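Local coordinates for protein peptide ABC transporter permease (Staphylococcus hominis, PDB 6EXS) that probably carries small peptides across the bacterial membrane as a POT-family transporter, among them the thioalcohol-conjugated peptide precursor of human axillary malodour, at residues R16-L21 against F151-M156; V236-T241 against F249-N254; L291-M296 against I472-I477. All blocks are in the same frame, centred on the assembly; numbering follows the deposited sequence.

Contact 1 (R16-L21 against F151-M156); sequences RGLGVL and FVIFYM. With OLC ((2R)-2,3-dihydroxypropyl (9Z)-octadec-9-enoate), chain L.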
loop_
_atom_site.group_PDB
_atom_site.type_symbol
_atom_site.label_atom_id
_atom_site.label_comp_id
_atom_site.label_asym_id
_atom_site.label_seq_id
_atom_site.Cartn_x
_atom_site.Cartn_y
_atom_site.Cartn_z
ATOM N N ARG A 16 14.030 -20.511 -10.384
ATOM C CA ARG A 16 14.305 -20.769 -8.946
ATOM C C ARG A 16 14.384 -19.505 -8.088
ATOM O O ARG A 16 14.049 -19.540 -6.897
ATOM C CB ARG A 16 15.556 -21.631 -8.751
ATOM C CG ARG A 16 15.426 -22.597 -7.582
ATOM C CD ARG A 16 16.664 -23.453 -7.362
ATOM N NE ARG A 16 17.018 -24.207 -8.562
ATOM C CZ ARG A 16 16.512 -25.394 -8.881
ATOM N NH1 ARG A 16 15.644 -25.992 -8.075
ATOM N NH2 ARG A 16 16.879 -25.996 -10.005
ATOM N N GLY A 17 14.789 -18.404 -8.724
ATOM C CA GLY A 17 14.867 -17.075 -8.133
ATOM C C GLY A 17 13.526 -16.547 -7.654
ATOM O O GLY A 17 13.498 -15.709 -6.750
ATOM N N LEU A 18 12.395 -17.029 -8.248
ATOM C CA LEU A 18 11.048 -16.649 -7.800
ATOM C C LEU A 18 10.821 -17.224 -6.386
ATOM O O LEU A 18 10.225 -16.547 -5.552
ATOM C CB LEU A 18 9.924 -17.102 -8.772
ATOM C CG LEU A 18 8.482 -16.692 -8.365
ATOM C CD1 LEU A 18 8.265 -15.184 -8.473
ATOM C CD2 LEU A 18 7.445 -17.408 -9.182
ATOM N N GLY A 19 11.344 -18.431 -6.132
ATOM C CA GLY A 19 11.276 -19.099 -4.835
ATOM C C GLY A 19 12.007 -18.338 -3.753
ATOM O O GLY A 19 11.470 -18.140 -2.659
ATOM N N VAL A 20 13.219 -17.852 -4.084
ATOM C CA VAL A 20 14.054 -17.057 -3.187
ATOM C C VAL A 20 13.312 -15.775 -2.826
ATOM O O VAL A 20 13.152 -15.501 -1.643
ATOM C CB VAL A 20 15.472 -16.792 -3.777
ATOM C CG1 VAL A 20 16.316 -15.908 -2.857
ATOM C CG2 VAL A 20 16.197 -18.103 -4.050
ATOM N N LEU A 21 12.775 -15.053 -3.836
ATOM C CA LEU A 21 12.082 -13.768 -3.656
ATOM C C LEU A 21 10.683 -13.891 -3.046
ATOM O O LEU A 21 10.226 -12.932 -2.400
ATOM C CB LEU A 21 12.068 -12.941 -4.942
ATOM C CG LEU A 21 13.477 -12.594 -5.465
ATOM C CD1 LEU A 21 13.413 -11.825 -6.732
ATOM C CD2 LEU A 21 14.332 -11.867 -4.421
ATOM N N PHE A 151 4.029 -13.463 -11.346
ATOM C CA PHE A 151 3.634 -12.354 -10.481
ATOM C C PHE A 151 2.444 -12.748 -9.612
ATOM O O PHE A 151 2.449 -12.442 -8.428
ATOM C CB PHE A 151 3.360 -11.083 -11.292
ATOM C CG PHE A 151 4.606 -10.308 -11.663
ATOM C CD1 PHE A 151 5.247 -9.497 -10.730
ATOM C CD2 PHE A 151 5.102 -10.342 -12.958
ATOM C CE1 PHE A 151 6.381 -8.757 -11.085
ATOM C CE2 PHE A 151 6.229 -9.593 -13.313
ATOM C CZ PHE A 151 6.861 -8.808 -12.374
ATOM N N VAL A 152 1.466 -13.495 -10.161
ATOM C CA VAL A 152 0.327 -13.996 -9.381
ATOM C C VAL A 152 0.865 -14.777 -8.159
ATOM O O VAL A 152 0.423 -14.518 -7.036
ATOM C CB VAL A 152 -0.654 -14.830 -10.247
ATOM C CG1 VAL A 152 -1.609 -15.659 -9.383
ATOM C CG2 VAL A 152 -1.430 -13.934 -11.207
ATOM N N ILE A 153 1.874 -15.667 -8.375
ATOM C CA ILE A 153 2.551 -16.425 -7.304
ATOM C C ILE A 153 3.282 -15.436 -6.366
ATOM O O ILE A 153 3.086 -15.509 -5.161
ATOM C CB ILE A 153 3.501 -17.525 -7.872
ATOM C CG1 ILE A 153 2.699 -18.611 -8.612
ATOM C CG2 ILE A 153 4.421 -18.133 -6.789
ATOM C CD1 ILE A 153 3.478 -19.340 -9.682
ATOM N N PHE A 154 4.088 -14.505 -6.918
ATOM C CA PHE A 154 4.828 -13.533 -6.101
ATOM C C PHE A 154 3.924 -12.735 -5.146
ATOM O O PHE A 154 4.283 -12.538 -3.984
ATOM C CB PHE A 154 5.683 -12.591 -6.977
ATOM C CG PHE A 154 6.404 -11.491 -6.228
ATOM C CD1 PHE A 154 7.539 -11.767 -5.477
ATOM C CD2 PHE A 154 5.952 -10.181 -6.280
ATOM C CE1 PHE A 154 8.204 -10.749 -4.792
ATOM C CE2 PHE A 154 6.613 -9.165 -5.586
ATOM C CZ PHE A 154 7.741 -9.455 -4.859
ATOM N N TYR A 155 2.748 -12.298 -5.628
ATOM C CA TYR A 155 1.841 -11.509 -4.809
ATOM C C TYR A 155 1.053 -12.353 -3.791
ATOM O O TYR A 155 0.432 -11.768 -2.899
ATOM C CB TYR A 155 0.942 -10.623 -5.673
ATOM C CG TYR A 155 1.739 -9.580 -6.423
ATOM C CD1 TYR A 155 2.422 -8.573 -5.744
ATOM C CD2 TYR A 155 1.807 -9.591 -7.810
ATOM C CE1 TYR A 155 3.183 -7.623 -6.431
ATOM C CE2 TYR A 155 2.565 -8.652 -8.508
ATOM C CZ TYR A 155 3.254 -7.670 -7.816
ATOM O OH TYR A 155 3.986 -6.738 -8.516
ATOM N N MET A 156 1.157 -13.706 -3.852
ATOM C CA MET A 156 0.548 -14.613 -2.868
ATOM C C MET A 156 1.327 -14.515 -1.563
ATOM O O MET A 156 0.734 -14.633 -0.493
ATOM C CB MET A 156 0.553 -16.062 -3.347
ATOM C CG MET A 156 -0.559 -16.383 -4.312
ATOM S SD MET A 156 -0.527 -18.107 -4.876
ATOM C CE MET A 156 -0.966 -18.976 -3.321
HETATM C C24 OLC L . 1.847 -22.970 -7.568
HETATM C C5 OLC L . 3.479 -22.493 0.617
HETATM C C4 OLC L . 3.445 -22.517 -0.899
HETATM C C3 OLC L . 4.153 -21.334 -1.536
HETATM C C2 OLC L . 4.247 -21.411 -3.058
HETATM C C21 OLC L . 1.360 -22.209 -5.226
HETATM C C1 OLC L . 2.949 -21.168 -3.773
HETATM C C22 OLC L . 1.483 -21.806 -6.675
HETATM O O19 OLC L . 2.229 -20.223 -3.580
HETATM O O25 OLC L . 1.774 -22.603 -8.937
HETATM O O23 OLC L . 0.236 -21.244 -7.096
HETATM O O20 OLC L . 2.690 -22.142 -4.659
#
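Leu18 supplies most of the apolar packing between 16-21 and 151-156, its two methyls dividing the work. Leu18 CD2 rests on Ile153 CG2 at 3.9 Å, the two side chains crossing at about a right angle, while Leu18 CD1 comes up to Phe154 CB at 4.0 Å. The fork can straddle two consecutive residues because Leu18 CG lies opposite the backbone N (chi1 -178°), which extends the branch straight across the gap. Val136 of helix 110-137 packs against both Leu18 and Phe154 and helps bury them.

The aromatic contribution is an edge contact. Phe154 CE1 lies 3.8 Å from the backbone oxygen of Leu21, with that oxygen near the ring plane, so a ring C-H edge rather than the pi face meets the carbonyl. Within its own helix, Phe154 CD2 sits 3.7 Å above the ring plane of Tyr155, offset toward the rim.

Lipid forms a third group of contacts. A bound monoolein reaches Met156, its O19 lying 3.4 Å from Met156 CE, and its glycerol end also touches Ile153.

No hydrogen bond joins the segments. Their axes approach to 10.1 Å and diverge by only 20°, running the same way: near-parallel side-chain packing between helices 16-44 and 147-174, the first and fifth transmembrane helices of the N-terminal six-helix bundle of the major facilitator fold.

Contact 2 (V236-T241 against F249-N254); sequences VVLLVT and FDLISN. Unlike the reference sequence in segment 249-254: Asp250 (reference Asn). With OLC ((2R)-2,3-dihydroxypropyl (9Z)-octadec-9-enoate), chain N.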
loop_
_atom_site.group_PDB
_atom_site.type_symbol
_atom_site.label_atom_id
_atom_site.label_comp_id
_atom_site.label_asym_id
_atom_site.label_seq_id
_atom_site.Cartn_x
_atom_site.Cartn_y
_atom_site.Cartn_z
ATOM N N VAL A 236 16.393 21.657 8.125
ATOM C CA VAL A 236 16.371 22.983 8.755
ATOM C C VAL A 236 14.966 23.298 9.304
ATOM O O VAL A 236 14.852 23.661 10.477
ATOM C CB VAL A 236 16.945 24.094 7.831
ATOM C CG1 VAL A 236 16.478 25.490 8.247
ATOM C CG2 VAL A 236 18.469 24.032 7.793
ATOM N N VAL A 237 13.909 23.112 8.472
ATOM C CA VAL A 237 12.505 23.342 8.850
ATOM C C VAL A 237 12.130 22.488 10.069
ATOM O O VAL A 237 11.627 23.029 11.053
ATOM C CB VAL A 237 11.529 23.166 7.650
ATOM C CG1 VAL A 237 10.079 22.987 8.105
ATOM C CG2 VAL A 237 11.640 24.337 6.677
ATOM N N LEU A 238 12.440 21.175 10.018
ATOM C CA LEU A 238 12.162 20.217 11.091
ATOM C C LEU A 238 12.857 20.549 12.414
ATOM O O LEU A 238 12.228 20.438 13.467
ATOM C CB LEU A 238 12.476 18.778 10.654
ATOM C CG LEU A 238 11.440 18.102 9.749
ATOM C CD1 LEU A 238 12.053 16.943 8.991
ATOM C CD2 LEU A 238 10.214 17.637 10.540
ATOM N N LEU A 239 14.133 20.973 12.362
ATOM C CA LEU A 239 14.894 21.321 13.558
ATOM C C LEU A 239 14.459 22.649 14.170
ATOM O O LEU A 239 14.273 22.709 15.388
ATOM C CB LEU A 239 16.405 21.315 13.288
ATOM C CG LEU A 239 17.084 19.951 13.208
ATOM C CD1 LEU A 239 18.452 20.078 12.578
ATOM C CD2 LEU A 239 17.205 19.301 14.584
ATOM N N VAL A 240 14.299 23.709 13.332
ATOM C CA VAL A 240 13.887 25.059 13.755
ATOM C C VAL A 240 12.534 25.016 14.486
ATOM O O VAL A 240 12.427 25.578 15.573
ATOM C CB VAL A 240 13.931 26.089 12.587
ATOM C CG1 VAL A 240 13.073 27.322 12.865
ATOM C CG2 VAL A 240 15.369 26.495 12.272
ATOM N N THR A 241 11.540 24.297 13.923
ATOM C CA THR A 241 10.206 24.145 14.515
ATOM C C THR A 241 10.226 23.358 15.829
ATOM O O THR A 241 9.452 23.679 16.731
ATOM C CB THR A 241 9.209 23.545 13.513
ATOM O OG1 THR A 241 9.718 22.308 13.024
ATOM C CG2 THR A 241 8.893 24.488 12.356
ATOM N N PHE A 249 2.299 17.191 14.076
ATOM C CA PHE A 249 2.102 16.261 12.961
ATOM C C PHE A 249 1.421 16.929 11.754
ATOM O O PHE A 249 1.617 16.473 10.631
ATOM C CB PHE A 249 1.384 14.961 13.384
ATOM C CG PHE A 249 1.576 13.879 12.351
ATOM C CD1 PHE A 249 2.816 13.269 12.181
ATOM C CD2 PHE A 249 0.546 13.532 11.484
ATOM C CE1 PHE A 249 3.013 12.319 11.183
ATOM C CE2 PHE A 249 0.744 12.575 10.487
ATOM C CZ PHE A 249 1.973 11.972 10.351
ATOM N N ASP A 250 0.677 18.038 11.982
ATOM C CA ASP A 250 0.021 18.837 10.943
ATOM C C ASP A 250 1.038 19.337 9.915
ATOM O O ASP A 250 0.684 19.437 8.743
ATOM C CB ASP A 250 -0.750 20.022 11.545
ATOM C CG ASP A 250 -1.994 19.664 12.336
ATOM O OD1 ASP A 250 -2.481 18.519 12.195
ATOM O OD2 ASP A 250 -2.504 20.542 13.067
ATOM N N LEU A 251 2.307 19.606 10.339
ATOM C CA LEU A 251 3.386 20.012 9.434
ATOM C C LEU A 251 3.597 18.901 8.402
ATOM O O LEU A 251 3.691 19.196 7.209
ATOM C CB LEU A 251 4.699 20.291 10.198
ATOM C CG LEU A 251 5.886 20.781 9.337
ATOM C CD1 LEU A 251 6.068 22.286 9.438
ATOM C CD2 LEU A 251 7.174 20.067 9.716
ATOM N N ILE A 252 3.628 17.630 8.864
ATOM C CA ILE A 252 3.810 16.447 8.024
ATOM C C ILE A 252 2.549 16.186 7.197
ATOM O O ILE A 252 2.644 16.116 5.979
ATOM C CB ILE A 252 4.250 15.183 8.838
ATOM C CG1 ILE A 252 5.279 15.511 9.968
ATOM C CG2 ILE A 252 4.750 14.050 7.920
ATOM C CD1 ILE A 252 6.684 16.071 9.558
ATOM N N SER A 253 1.378 16.064 7.853
ATOM C CA SER A 253 0.095 15.761 7.210
ATOM C C SER A 253 -0.305 16.771 6.127
ATOM O O SER A 253 -0.840 16.351 5.100
ATOM C CB SER A 253 -1.019 15.566 8.238
ATOM O OG SER A 253 -1.531 16.794 8.728
ATOM N N ASN A 254 -0.013 18.072 6.324
ATOM C CA ASN A 254 -0.302 19.109 5.320
ATOM C C ASN A 254 0.651 19.017 4.129
ATOM O O ASN A 254 0.202 19.146 2.990
ATOM C CB ASN A 254 -0.279 20.506 5.921
ATOM C CG ASN A 254 -1.392 20.771 6.901
ATOM O OD1 ASN A 254 -2.503 20.235 6.793
ATOM N ND2 ASN A 254 -1.115 21.620 7.877
HETATM C C24 OLC N . 2.962 13.470 18.110
HETATM C C5 OLC N . 9.689 14.369 12.459
HETATM C C4 OLC N . 8.181 14.360 12.658
HETATM C C3 OLC N . 7.742 14.924 13.999
HETATM C C2 OLC N . 6.231 14.915 14.204
HETATM C C21 OLC N . 3.972 15.537 17.079
HETATM C C1 OLC N . 5.809 15.443 15.547
HETATM C C22 OLC N . 4.016 14.547 18.223
HETATM O O19 OLC N . 6.456 16.210 16.215
HETATM O O25 OLC N . 1.690 13.971 18.496
HETATM O O23 OLC N . 5.312 13.958 18.341
HETATM O O20 OLC N . 4.613 14.954 15.916
#
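Leu238 and Ile252 share their contact with a lipid: the end methyls that meet each other across the helices, Leu238 CD2 and Ile252 CD1, each also touch the acyl chain of a bound monoolein. The lipid carbon C5 lies 3.8 Å from Leu238 CD2, and C4 comes equally close to Ile252 CD1. Helices 217-243 and 249-273 form an antiparallel helical hairpin, consistent with the extra pair that bacterial POT transporters carry between the two six-helix bundles of the major facilitator fold. The short segments run at 157° to each other, yet their axes stay 12.0 Å apart, so long side chains must span the gap and the interface is thin.

Leu251 points toward 236-241 and has both methyls engaged there. With CG placed opposite its backbone N (chi1 -178°), it crosses Leu238 obliquely and brings CD2 to 4.0 Å from Leu238 CD2; its other methyl, CD1, approaches CG1 of Val237 more loosely at 4.3 Å. Leu238 CD2 thus meets Leu251 CD2, Ile252 CD1 and lipid C5. Ile252 and Phe249 also touch Val65 of helix 56-72, which places helix 249-273 against that helix.

All cross-contacts are apolar; the polar atom of Thr241 is satisfied inside its own helix. Its OG1 donates to Val237 O at 2.8 Å, arriving from the face of the carbonyl plane opposite to that used by the backbone N of Thr241.

Contact 3 (L291-M296 against I472-I477); sequences LFILGM and IVITLI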
loop_
_atom_site.group_PDB
_atom_site.type_symbol
_atom_site.label_atom_id
_atom_site.label_comp_id
_atom_site.label_asym_id
_atom_site.label_seq_id
_atom_site.Cartn_x
_atom_site.Cartn_y
_atom_site.Cartn_z
ATOM N N LEU A 291 -10.325 6.965 -14.405
ATOM C CA LEU A 291 -9.873 5.734 -13.734
ATOM C C LEU A 291 -9.005 6.082 -12.498
ATOM O O LEU A 291 -9.022 5.331 -11.518
ATOM C CB LEU A 291 -9.092 4.816 -14.701
ATOM C CG LEU A 291 -9.870 4.187 -15.863
ATOM C CD1 LEU A 291 -8.931 3.716 -16.949
ATOM C CD2 LEU A 291 -10.701 3.013 -15.406
ATOM N N PHE A 292 -8.266 7.228 -12.546
ATOM C CA PHE A 292 -7.445 7.718 -11.435
ATOM C C PHE A 292 -8.349 8.154 -10.258
ATOM O O PHE A 292 -8.063 7.793 -9.114
ATOM C CB PHE A 292 -6.489 8.863 -11.861
ATOM C CG PHE A 292 -5.540 9.264 -10.750
ATOM C CD1 PHE A 292 -5.920 10.198 -9.788
ATOM C CD2 PHE A 292 -4.290 8.665 -10.631
ATOM C CE1 PHE A 292 -5.075 10.508 -8.719
ATOM C CE2 PHE A 292 -3.445 8.979 -9.562
ATOM C CZ PHE A 292 -3.847 9.892 -8.610
ATOM N N ILE A 293 -9.425 8.924 -10.554
ATOM C CA ILE A 293 -10.427 9.390 -9.586
ATOM C C ILE A 293 -11.121 8.157 -8.968
ATOM O O ILE A 293 -11.131 8.034 -7.742
ATOM C CB ILE A 293 -11.446 10.407 -10.204
ATOM C CG1 ILE A 293 -10.761 11.516 -11.058
ATOM C CG2 ILE A 293 -12.377 11.014 -9.142
ATOM C CD1 ILE A 293 -9.724 12.481 -10.341
ATOM N N LEU A 294 -11.637 7.227 -9.810
ATOM C CA LEU A 294 -12.294 6.000 -9.353
ATOM C C LEU A 294 -11.383 5.172 -8.449
ATOM O O LEU A 294 -11.842 4.702 -7.396
ATOM C CB LEU A 294 -12.824 5.149 -10.526
ATOM C CG LEU A 294 -14.046 5.681 -11.312
ATOM C CD1 LEU A 294 -14.463 4.699 -12.387
ATOM C CD2 LEU A 294 -15.239 5.952 -10.413
ATOM N N GLY A 295 -10.103 5.051 -8.840
ATOM C CA GLY A 295 -9.065 4.345 -8.085
ATOM C C GLY A 295 -8.759 4.997 -6.745
ATOM O O GLY A 295 -8.619 4.307 -5.735
ATOM N N MET A 296 -8.687 6.337 -6.728
ATOM C CA MET A 296 -8.429 7.140 -5.536
ATOM C C MET A 296 -9.579 6.990 -4.521
ATOM O O MET A 296 -9.313 6.760 -3.337
ATOM C CB MET A 296 -8.224 8.614 -5.927
ATOM C CG MET A 296 -7.305 9.359 -5.002
ATOM S SD MET A 296 -6.815 10.990 -5.622
ATOM C CE MET A 296 -8.357 11.901 -5.414
ATOM N N ILE A 472 -20.168 7.052 -4.293
ATOM C CA ILE A 472 -21.250 6.567 -5.165
ATOM C C ILE A 472 -21.690 7.626 -6.213
ATOM O O ILE A 472 -21.831 7.266 -7.381
ATOM C CB ILE A 472 -22.445 5.989 -4.331
ATOM C CG1 ILE A 472 -22.002 4.713 -3.554
ATOM C CG2 ILE A 472 -23.685 5.695 -5.209
ATOM C CD1 ILE A 472 -22.865 4.320 -2.358
ATOM N N VAL A 473 -21.872 8.909 -5.825
ATOM C CA VAL A 473 -22.304 9.951 -6.770
ATOM C C VAL A 473 -21.244 10.200 -7.868
ATOM O O VAL A 473 -21.614 10.193 -9.044
ATOM C CB VAL A 473 -22.826 11.282 -6.136
ATOM C CG1 VAL A 473 -24.114 11.054 -5.347
ATOM C CG2 VAL A 473 -21.777 11.982 -5.274
ATOM N N ILE A 474 -19.940 10.355 -7.500
ATOM C CA ILE A 474 -18.838 10.575 -8.461
ATOM C C ILE A 474 -18.715 9.374 -9.416
ATOM O O ILE A 474 -18.494 9.557 -10.622
ATOM C CB ILE A 474 -17.487 10.931 -7.773
ATOM C CG1 ILE A 474 -17.633 12.130 -6.819
ATOM C CG2 ILE A 474 -16.381 11.203 -8.817
ATOM C CD1 ILE A 474 -16.514 12.266 -5.828
ATOM N N THR A 475 -18.896 8.158 -8.876
ATOM C CA THR A 475 -18.862 6.930 -9.664
ATOM C C THR A 475 -20.023 6.893 -10.650
ATOM O O THR A 475 -19.791 6.575 -11.810
ATOM C CB THR A 475 -18.773 5.688 -8.771
ATOM O OG1 THR A 475 -17.633 5.829 -7.928
ATOM C CG2 THR A 475 -18.641 4.409 -9.572
ATOM N N LEU A 476 -21.248 7.249 -10.211
ATOM C CA LEU A 476 -22.412 7.278 -11.099
ATOM C C LEU A 476 -22.276 8.332 -12.208
ATOM O O LEU A 476 -22.726 8.083 -13.331
ATOM C CB LEU A 476 -23.731 7.449 -10.329
ATOM C CG LEU A 476 -24.207 6.254 -9.501
ATOM C CD1 LEU A 476 -25.312 6.671 -8.553
ATOM C CD2 LEU A 476 -24.676 5.101 -10.386
ATOM N N ILE A 477 -21.619 9.482 -11.907
ATOM C CA ILE A 477 -21.383 10.562 -12.877
ATOM C C ILE A 477 -20.355 10.104 -13.939
ATOM O O ILE A 477 -20.585 10.323 -15.126
ATOM C CB ILE A 477 -21.034 11.924 -12.191
ATOM C CG1 ILE A 477 -22.200 12.411 -11.299
ATOM C CG2 ILE A 477 -20.674 13.006 -13.227
ATOM C CD1 ILE A 477 -21.798 13.287 -10.142
#
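Leu294 reaches Thr475 because its CG stands opposite its own carbonyl carbon (chi1 -71°); with CD1 in the extended position (chi2 -178°), it is the other branch, CD2, that meets the neighbouring helix. Thr475 presents a flank to it rather than a single atom: Leu294 CD2 lies 3.5 Å from OG1 and 3.8 Å from both CA and CG2 of Thr475. The methyl therefore sits against the beta-branch and the backbone at once, and the CA atoms of Leu294 and Thr475 come within 6.6 Å, the nearest backbone approach here.

The OG1 contact is van der Waals in kind. The hydroxyl is hydrogen-bonded to Ala471 O, one turn earlier in its own helix, so its polar need is met without a partner in 291-296.

The segments run in roughly opposite directions, joining helix 279-302 to helix 460-479, the last of the transmembrane helices of the major facilitator fold. Helix 364-389 lies against this buried side of the contact. There Thr372 touches Thr475, and its OG1 is hydrogen-bonded to Leu294 O; Ser369 packs on Leu294 as well.

Beside this pair, closer to the surface, Ile293 and Ile474 meet through one methyl each. In both, CG2 is set opposite the backbone N, which points this branch into the gap; CG2 of Ile293 and CG2 of Ile474 stand 4.0 Å apart, with the side chains at about a right angle. The CG1 arm of Ile293 leads away from helix 460-479, leaving the shorter branch to make the contact.

How the contacts relate
The three contacts use six different helices and do not touch one another. Contact 1 is buried, contact 3 partly so, and contact 2 lies on the surface, across the chain's centre from contact 1, their centres 40 Å apart. Contacts 2 and 3 are linked in sequence, helix 279-302 following helix 249-273, but their nearest atoms are about 13 Å apart. No hydrogen bond crosses any of them. Place shapes the chemistry: contact 1 adds an aromatic edge to its aliphatic packing, and contact 3 sets a methyl on a threonine bonded within its helix. Contacts 1 and 2 both meet lipid: its glycerol and ester end beside Ile153 and Met156, its acyl chain at contact 2's own methyls.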